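Local structure of catechol 1,2 dioxygenase (Acinetobacter radioresistens, 2XSU) at residues R31-Q34 against V35-L39; R38-G41 against D42-A46. The protein probably catalyses the ferric-iron-dependent intradiol cleavage of catechol by dioxygen to cis,cis-muconate, a step of the beta-ketoadipate pathway, and is a homodimer. The protein carries 1 engineered substitution. All blocks are in the same frame, centred on the assembly; numbering follows the deposited sequence.

Contact 1 of 2, residues R31-Q34 against V35-L39; sequences RIQQ and VVVRL. With PIE (1,2-diacyl-sn-glycero-3-phosphoinositol), chain C.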
loop_
_atom_site.group_PDB
_atom_site.type_symbol
_atom_site.label_atom_id
_atom_site.label_comp_id
_atom_site.label_asym_id
_atom_site.label_seq_id
_atom_site.Cartn_x
_atom_site.Cartn_y
_atom_site.Cartn_z
ATOM N N ARG A 31 9.302 1.100 18.482
ATOM C CA ARG A 31 9.072 -0.081 17.621
ATOM C C ARG A 31 8.768 0.345 16.177
ATOM O O ARG A 31 9.351 -0.205 15.215
ATOM C CB ARG A 31 7.936 -0.960 18.176
ATOM C CG ARG A 31 7.642 -2.211 17.300
ATOM C CD ARG A 31 8.862 -3.104 17.128
ATOM N NE ARG A 31 8.447 -4.445 16.670
ATOM C CZ ARG A 31 9.258 -5.447 16.356
ATOM N NH1 ARG A 31 10.602 -5.314 16.381
ATOM N NH2 ARG A 31 8.695 -6.611 16.008
ATOM N N ILE A 32 7.909 1.348 16.043
ATOM C CA ILE A 32 7.556 1.848 14.700
ATOM C C ILE A 32 8.812 2.445 14.047
ATOM O O ILE A 32 9.097 2.174 12.874
ATOM C CB ILE A 32 6.374 2.828 14.744
ATOM C CG1 ILE A 32 5.083 2.077 15.112
ATOM C CG2 ILE A 32 6.190 3.517 13.389
ATOM C CD1 ILE A 32 3.885 2.956 15.387
ATOM N N GLN A 33 9.579 3.240 14.802
ATOM C CA GLN A 33 10.834 3.766 14.272
ATOM C C GLN A 33 11.776 2.653 13.779
ATOM O O GLN A 33 12.292 2.703 12.671
ATOM C CB GLN A 33 11.515 4.677 15.293
ATOM C CG GLN A 33 12.769 5.370 14.743
ATOM C CD GLN A 33 13.563 6.033 15.866
ATOM O OE1 GLN A 33 14.219 5.341 16.647
ATOM N NE2 GLN A 33 13.490 7.364 15.959
ATOM N N GLN A 34 11.990 1.638 14.616
ATOM C CA GLN A 34 12.829 0.491 14.266
ATOM C C GLN A 34 12.387 -0.182 12.942
ATOM O O GLN A 34 13.207 -0.444 12.069
ATOM C CB GLN A 34 12.748 -0.539 15.416
ATOM C CG GLN A 34 13.594 -1.755 15.184
ATOM C CD GLN A 34 13.283 -2.908 16.142
ATOM O OE1 GLN A 34 12.235 -2.955 16.781
ATOM N NE2 GLN A 34 14.210 -3.849 16.221
ATOM N N VAL A 35 11.092 -0.474 12.827
ATOM C CA VAL A 35 10.571 -1.165 11.649
ATOM C C VAL A 35 10.679 -0.294 10.378
ATOM O O VAL A 35 11.157 -0.775 9.336
ATOM C CB VAL A 35 9.108 -1.679 11.871
ATOM C CG1 VAL A 35 8.516 -2.236 10.538
ATOM C CG2 VAL A 35 9.040 -2.692 13.021
ATOM N N VAL A 36 10.316 0.983 10.481
ATOM C CA VAL A 36 10.431 1.900 9.343
ATOM C C VAL A 36 11.879 2.027 8.843
ATOM O O VAL A 36 12.143 1.943 7.625
ATOM C CB VAL A 36 9.809 3.276 9.694
ATOM C CG1 VAL A 36 10.195 4.341 8.652
ATOM C CG2 VAL A 36 8.282 3.111 9.870
ATOM N N VAL A 37 12.828 2.207 9.759
ATOM C CA VAL A 37 14.233 2.332 9.394
ATOM C C VAL A 37 14.727 1.075 8.663
ATOM O O VAL A 37 15.427 1.157 7.659
ATOM C CB VAL A 37 15.075 2.666 10.641
ATOM C CG1 VAL A 37 16.561 2.525 10.356
ATOM C CG2 VAL A 37 14.757 4.075 11.094
ATOM N N ARG A 38 14.353 -0.092 9.169
ATOM C CA ARG A 38 14.742 -1.343 8.531
ATOM C C ARG A 38 14.131 -1.508 7.142
ATOM O O ARG A 38 14.854 -1.806 6.184
ATOM C CB ARG A 38 14.383 -2.528 9.449
ATOM C CG ARG A 38 14.540 -3.927 8.784
ATOM C CD ARG A 38 15.977 -4.244 8.331
ATOM N NE ARG A 38 16.032 -5.550 7.661
ATOM C CZ ARG A 38 16.491 -6.655 8.251
ATOM N NH1 ARG A 38 17.003 -6.586 9.477
ATOM N NH2 ARG A 38 16.497 -7.803 7.586
ATOM N N LEU A 39 12.819 -1.313 7.031
ATOM C CA LEU A 39 12.154 -1.535 5.744
ATOM C C LEU A 39 12.583 -0.520 4.696
ATOM O O LEU A 39 12.735 -0.888 3.532
ATOM C CB LEU A 39 10.623 -1.566 5.879
ATOM C CG LEU A 39 10.093 -2.715 6.747
ATOM C CD1 LEU A 39 8.580 -2.567 6.871
ATOM C CD2 LEU A 39 10.489 -4.100 6.200
HETATM P P PIE C . -2.049 5.235 13.317
HETATM O O11 PIE C . -2.408 4.552 14.552
HETATM O O12 PIE C . -0.521 4.813 12.766
HETATM O O13 PIE C . -1.867 6.890 13.825
HETATM O O14 PIE C . -3.033 5.417 12.244
HETATM C C1 PIE C . -1.027 4.240 15.159
HETATM C C2 PIE C . -0.818 2.798 14.648
HETATM C C3 PIE C . 0.482 2.839 13.833
HETATM O O31 PIE C . 0.472 1.960 12.689
HETATM O O32 PIE C . 1.421 3.350 11.201
HETATM C C31 PIE C . 1.468 2.286 11.815
HETATM C C32 PIE C . 2.633 1.321 11.599
HETATM C C33 PIE C . 2.692 0.856 10.146
HETATM C C34 PIE C . 3.767 1.608 9.363
HETATM C C35 PIE C . 4.480 0.664 8.396
HETATM C C36 PIE C . 4.738 1.335 7.049
HETATM C C37 PIE C . 6.178 1.838 6.976
HETATM C C38 PIE C . 6.672 1.863 5.532
HETATM C C39 PIE C . 8.048 1.662 5.480
HETATM C C40 PIE C . 8.708 1.198 4.341
HETATM C C41 PIE C . 8.047 0.906 3.154
HETATM C C42 PIE C . 8.331 1.975 2.092
HETATM O O21 PIE C . -0.801 1.752 15.703
HETATM O O22 PIE C . 0.334 2.766 17.391
HETATM C C21 PIE C . 0.188 1.782 16.665
HETATM C C22 PIE C . 1.093 0.565 16.934
HETATM C C23 PIE C . 1.496 -0.308 15.744
HETATM C C24 PIE C . 2.368 -1.484 16.209
HETATM C C25 PIE C . 3.739 -1.474 15.525
HETATM C C26 PIE C . 3.610 -1.853 14.050
HETATM C C27 PIE C . 4.976 -1.949 13.379
HETATM C C28 PIE C . 4.850 -1.818 11.859
HETATM C C29 PIE C . 4.749 -3.191 11.196
HETATM C C47 PIE C . 4.879 -3.102 9.676
HETATM C C48 PIE C . 4.742 -4.494 9.062
HETATM C C49 PIE C . 5.378 -4.557 7.673
HETATM C C50 PIE C . 4.532 -5.371 6.688
HETATM C C51 PIE C . 3.644 -4.484 5.798
HETATM C "C1'" PIE C . -6.426 6.816 11.862
HETATM C "C2'" PIE C . -7.201 5.766 12.600
HETATM C "C3'" PIE C . -6.397 5.355 13.846
HETATM C "C4'" PIE C . -5.044 4.890 13.492
HETATM C "C5'" PIE C . -4.277 5.944 12.683
HETATM C "C6'" PIE C . -5.071 6.296 11.397
HETATM O "O1'" PIE C . -7.124 7.176 10.657
HETATM O "O2'" PIE C . -8.470 6.235 13.024
HETATM O "O3'" PIE C . -7.092 4.336 14.576
HETATM O "O4'" PIE C . -4.455 3.615 13.632
HETATM O "O6'" PIE C . -4.379 7.333 10.688
HETATM C C52 PIE C . 4.423 -3.391 5.045
HETATM C C53 PIE C . 5.050 -3.920 3.755
HETATM C C54 PIE C . 3.984 -4.304 2.724
HETATM C C55 PIE C . 4.392 -3.857 1.318
HETATM C C43 PIE C . 7.248 3.065 2.068
HETATM C C44 PIE C . 6.768 3.370 0.649
HETATM C C45 PIE C . 6.731 4.879 0.409
HETATM C C46 PIE C . 5.303 5.344 0.160
#
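Val35 lays its CG2 methyl over one face of the Arg31 guanidinium, off toward the rim, with Arg31 NE 4.1 Å from Val35 CG2. The side chains sit one turn apart on helix 30-49, where Val35 N also donates to Arg31 O at 3.0 Å. One residue along, Ile32 and Val36 repeat the spacing with carbon alone: Ile32 CG2 meets Val36 CG2 at 4.1 Å, while the backbone bond from Val36 N to Ile32 O is 2.9 Å long.

This buried side is the tight one, and it packs against the phospholipid. Ile32 CD1 lies 3.7 Å from the glycerol carbon C3. Val36 CG2 is 3.8 Å from C37 of one acyl chain. Val35 CG1 comes equally close, 3.8 Å, to C47 of the other. Val35 holds CG1 anti to its own nitrogen (chi1 172°), which sends that methyl to the lipid and CG2 back to Arg31.

The other side is looser. Gln34 is exposed, its chain stretched out, and its OE1 takes a bond from Arg31 NH1 at 2.9 Å; the oxygen lies in the guanidinium plane, but the donor stands 49° above the amide plane. The valine and isoleucine methyls thus meet the lipid, whereas Arg31 lends a face to Val35 and its N-H groups to Gln34 and, in the second subunit, to Glu56 and the Leu50 carbonyl, tying this flank to the dimer partner.

Contact 2 of 2, residues R38-G41 against D42-A46; sequences RLLG and DLFQA. With PIE (1,2-diacyl-sn-glycero-3-phosphoinositol), chain C.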
loop_
_atom_site.group_PDB
_atom_site.type_symbol
_atom_site.label_atom_id
_atom_site.label_comp_id
_atom_site.label_asym_id
_atom_site.label_seq_id
_atom_site.Cartn_x
_atom_site.Cartn_y
_atom_site.Cartn_z
ATOM N N ARG A 38 14.353 -0.092 9.169
ATOM C CA ARG A 38 14.742 -1.343 8.531
ATOM C C ARG A 38 14.131 -1.508 7.142
ATOM O O ARG A 38 14.854 -1.806 6.184
ATOM C CB ARG A 38 14.383 -2.528 9.449
ATOM C CG ARG A 38 14.540 -3.927 8.784
ATOM C CD ARG A 38 15.977 -4.244 8.331
ATOM N NE ARG A 38 16.032 -5.550 7.661
ATOM C CZ ARG A 38 16.491 -6.655 8.251
ATOM N NH1 ARG A 38 17.003 -6.586 9.477
ATOM N NH2 ARG A 38 16.497 -7.803 7.586
ATOM N N LEU A 39 12.819 -1.313 7.031
ATOM C CA LEU A 39 12.154 -1.535 5.744
ATOM C C LEU A 39 12.583 -0.520 4.696
ATOM O O LEU A 39 12.735 -0.888 3.532
ATOM C CB LEU A 39 10.623 -1.566 5.879
ATOM C CG LEU A 39 10.093 -2.715 6.747
ATOM C CD1 LEU A 39 8.580 -2.567 6.871
ATOM C CD2 LEU A 39 10.489 -4.100 6.200
ATOM N N LEU A 40 12.789 0.737 5.100
ATOM C CA LEU A 40 13.233 1.746 4.129
ATOM C C LEU A 40 14.649 1.471 3.651
ATOM O O LEU A 40 14.938 1.581 2.468
ATOM C CB LEU A 40 13.177 3.151 4.723
ATOM C CG LEU A 40 11.828 3.848 4.675
ATOM C CD1 LEU A 40 11.880 5.094 5.583
ATOM C CD2 LEU A 40 11.555 4.239 3.196
ATOM N N GLY A 41 15.539 1.125 4.583
ATOM C CA GLY A 41 16.899 0.760 4.193
ATOM C C GLY A 41 16.889 -0.430 3.222
ATOM O O GLY A 41 17.602 -0.438 2.218
ATOM N N ASP A 42 16.059 -1.441 3.501
ATOM C CA ASP A 42 15.968 -2.592 2.605
ATOM C C ASP A 42 15.423 -2.193 1.236
ATOM O O ASP A 42 15.913 -2.674 0.218
ATOM C CB ASP A 42 15.093 -3.703 3.201
ATOM C CG ASP A 42 15.749 -4.444 4.401
ATOM O OD1 ASP A 42 16.957 -4.303 4.693
ATOM O OD2 ASP A 42 14.983 -5.167 5.082
ATOM N N LEU A 43 14.401 -1.328 1.213
ATOM C CA LEU A 43 13.817 -0.877 -0.062
ATOM C C LEU A 43 14.872 -0.138 -0.878
ATOM O O LEU A 43 15.034 -0.406 -2.064
ATOM C CB LEU A 43 12.583 -0.013 0.164
ATOM C CG LEU A 43 11.995 0.571 -1.129
ATOM C CD1 LEU A 43 11.498 -0.492 -2.129
ATOM C CD2 LEU A 43 10.845 1.478 -0.733
ATOM N N PHE A 44 15.607 0.767 -0.237
ATOM C CA PHE A 44 16.646 1.527 -0.937
ATOM C C PHE A 44 17.725 0.598 -1.508
ATOM O O PHE A 44 18.181 0.793 -2.627
ATOM C CB PHE A 44 17.307 2.553 0.000
ATOM C CG PHE A 44 16.482 3.783 0.302
ATOM C CD1 PHE A 44 15.121 3.889 -0.025
ATOM C CD2 PHE A 44 17.082 4.848 0.978
ATOM C CE1 PHE A 44 14.382 5.045 0.319
ATOM C CE2 PHE A 44 16.340 6.024 1.309
ATOM C CZ PHE A 44 14.996 6.104 0.982
ATOM N N GLN A 45 18.102 -0.427 -0.742
ATOM C CA GLN A 45 19.105 -1.354 -1.202
ATOM C C GLN A 45 18.601 -2.214 -2.381
ATOM O O GLN A 45 19.359 -2.514 -3.310
ATOM C CB GLN A 45 19.600 -2.218 -0.051
ATOM C CG GLN A 45 20.763 -3.111 -0.512
ATOM C CD GLN A 45 22.039 -2.348 -0.776
ATOM O OE1 GLN A 45 22.529 -2.308 -1.909
ATOM N NE2 GLN A 45 22.605 -1.754 0.274
ATOM N N ALA A 46 17.325 -2.605 -2.352
ATOM C CA ALA A 46 16.741 -3.305 -3.493
ATOM C C ALA A 46 16.708 -2.416 -4.748
ATOM O O ALA A 46 16.948 -2.871 -5.853
ATOM C CB ALA A 46 15.318 -3.832 -3.142
HETATM P P PIE C . -2.049 5.235 13.317
HETATM O O11 PIE C . -2.408 4.552 14.552
HETATM O O12 PIE C . -0.521 4.813 12.766
HETATM O O13 PIE C . -1.867 6.890 13.825
HETATM O O14 PIE C . -3.033 5.417 12.244
HETATM C C1 PIE C . -1.027 4.240 15.159
HETATM C C2 PIE C . -0.818 2.798 14.648
HETATM C C3 PIE C . 0.482 2.839 13.833
HETATM O O31 PIE C . 0.472 1.960 12.689
HETATM O O32 PIE C . 1.421 3.350 11.201
HETATM C C31 PIE C . 1.468 2.286 11.815
HETATM C C32 PIE C . 2.633 1.321 11.599
HETATM C C33 PIE C . 2.692 0.856 10.146
HETATM C C34 PIE C . 3.767 1.608 9.363
HETATM C C35 PIE C . 4.480 0.664 8.396
HETATM C C36 PIE C . 4.738 1.335 7.049
HETATM C C37 PIE C . 6.178 1.838 6.976
HETATM C C38 PIE C . 6.672 1.863 5.532
HETATM C C39 PIE C . 8.048 1.662 5.480
HETATM C C40 PIE C . 8.708 1.198 4.341
HETATM C C41 PIE C . 8.047 0.906 3.154
HETATM C C42 PIE C . 8.331 1.975 2.092
HETATM O O21 PIE C . -0.801 1.752 15.703
HETATM O O22 PIE C . 0.334 2.766 17.391
HETATM C C21 PIE C . 0.188 1.782 16.665
HETATM C C22 PIE C . 1.093 0.565 16.934
HETATM C C23 PIE C . 1.496 -0.308 15.744
HETATM C C24 PIE C . 2.368 -1.484 16.209
HETATM C C25 PIE C . 3.739 -1.474 15.525
HETATM C C26 PIE C . 3.610 -1.853 14.050
HETATM C C27 PIE C . 4.976 -1.949 13.379
HETATM C C28 PIE C . 4.850 -1.818 11.859
HETATM C C29 PIE C . 4.749 -3.191 11.196
HETATM C C47 PIE C . 4.879 -3.102 9.676
HETATM C C48 PIE C . 4.742 -4.494 9.062
HETATM C C49 PIE C . 5.378 -4.557 7.673
HETATM C C50 PIE C . 4.532 -5.371 6.688
HETATM C C51 PIE C . 3.644 -4.484 5.798
HETATM C "C1'" PIE C . -6.426 6.816 11.862
HETATM C "C2'" PIE C . -7.201 5.766 12.600
HETATM C "C3'" PIE C . -6.397 5.355 13.846
HETATM C "C4'" PIE C . -5.044 4.890 13.492
HETATM C "C5'" PIE C . -4.277 5.944 12.683
HETATM C "C6'" PIE C . -5.071 6.296 11.397
HETATM O "O1'" PIE C . -7.124 7.176 10.657
HETATM O "O2'" PIE C . -8.470 6.235 13.024
HETATM O "O3'" PIE C . -7.092 4.336 14.576
HETATM O "O4'" PIE C . -4.455 3.615 13.632
HETATM O "O6'" PIE C . -4.379 7.333 10.688
HETATM C C52 PIE C . 4.423 -3.391 5.045
HETATM C C53 PIE C . 5.050 -3.920 3.755
HETATM C C54 PIE C . 3.984 -4.304 2.724
HETATM C C55 PIE C . 4.392 -3.857 1.318
HETATM C C43 PIE C . 7.248 3.065 2.068
HETATM C C44 PIE C . 6.768 3.370 0.649
HETATM C C45 PIE C . 6.731 4.879 0.409
HETATM C C46 PIE C . 5.303 5.344 0.160
HETATM O O HOH W 1 15.413 -7.813 4.839
#
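Helix 30-49 carries an i to i+4 salt bridge here, between Arg38 and Asp42. Arg38 NE donates to Asp42 OD2 at 2.8 Å, a fairly straight bond (162°) that meets the oxygen on its syn side. OD2 lies in the guanidinium plane, yet the carboxylate is turned 75° against that plane, making this a single-oxygen grip instead of a paired, coplanar one. A water bridges the same pair, accepting from Arg38 NH2 at 3.0 Å and donating to Asp42 OD2 at 2.7 Å. The bend in the arginine chain at chi2 (61°) brings NE alongside the acid. Asp42 OD1 has its own partner, Arg9 of helix 9-20; with arginines on both of its oxygens, Asp42 is probably held as the carboxylate. Arg38 NH2 also pairs with Asp49 of the second subunit.

Belonging to the N-terminal helical region of this intradiol dioxygenase family, the helix turns a different flank to the lipid. Leu43 CD2 stands 3.8 Å from lipid C42, and Leu40 CD2 is 4.1 Å from that same carbon.

Leu40 and Phe44 lie side by side and point the same way, with Leu40 CD2 4.1 Å from Phe44 CE1. Along the backbone, Phe44 N donates to Leu40 O at 2.9 Å. The Phe44 ring goes on to stack with Tyr85 of the second subunit, while Ile12 of helix 9-20 packs against it within the same chain.

Contacts 1 and 2 are successive pieces of helix 30-49, their centres about 11 Å apart, joined through Arg38 and Leu39. Leu39 is the lipid-facing link: its CB sits 3.7 Å from lipid C40, between the part of the acyl chain reached by Val36 and the part reached by Leu43. Contact 1 therefore lies nearer the glycerol end and contact 2 farther along the tail, where a second bound lipid comes within about 4 Å of the Leu43 side chain. Both also meet the second subunit, whose Lys215 NZ is hydrogen-bonded to the phospholipid. Neither contact touches the iron site of Tyr167, Tyr201, His225 and His227.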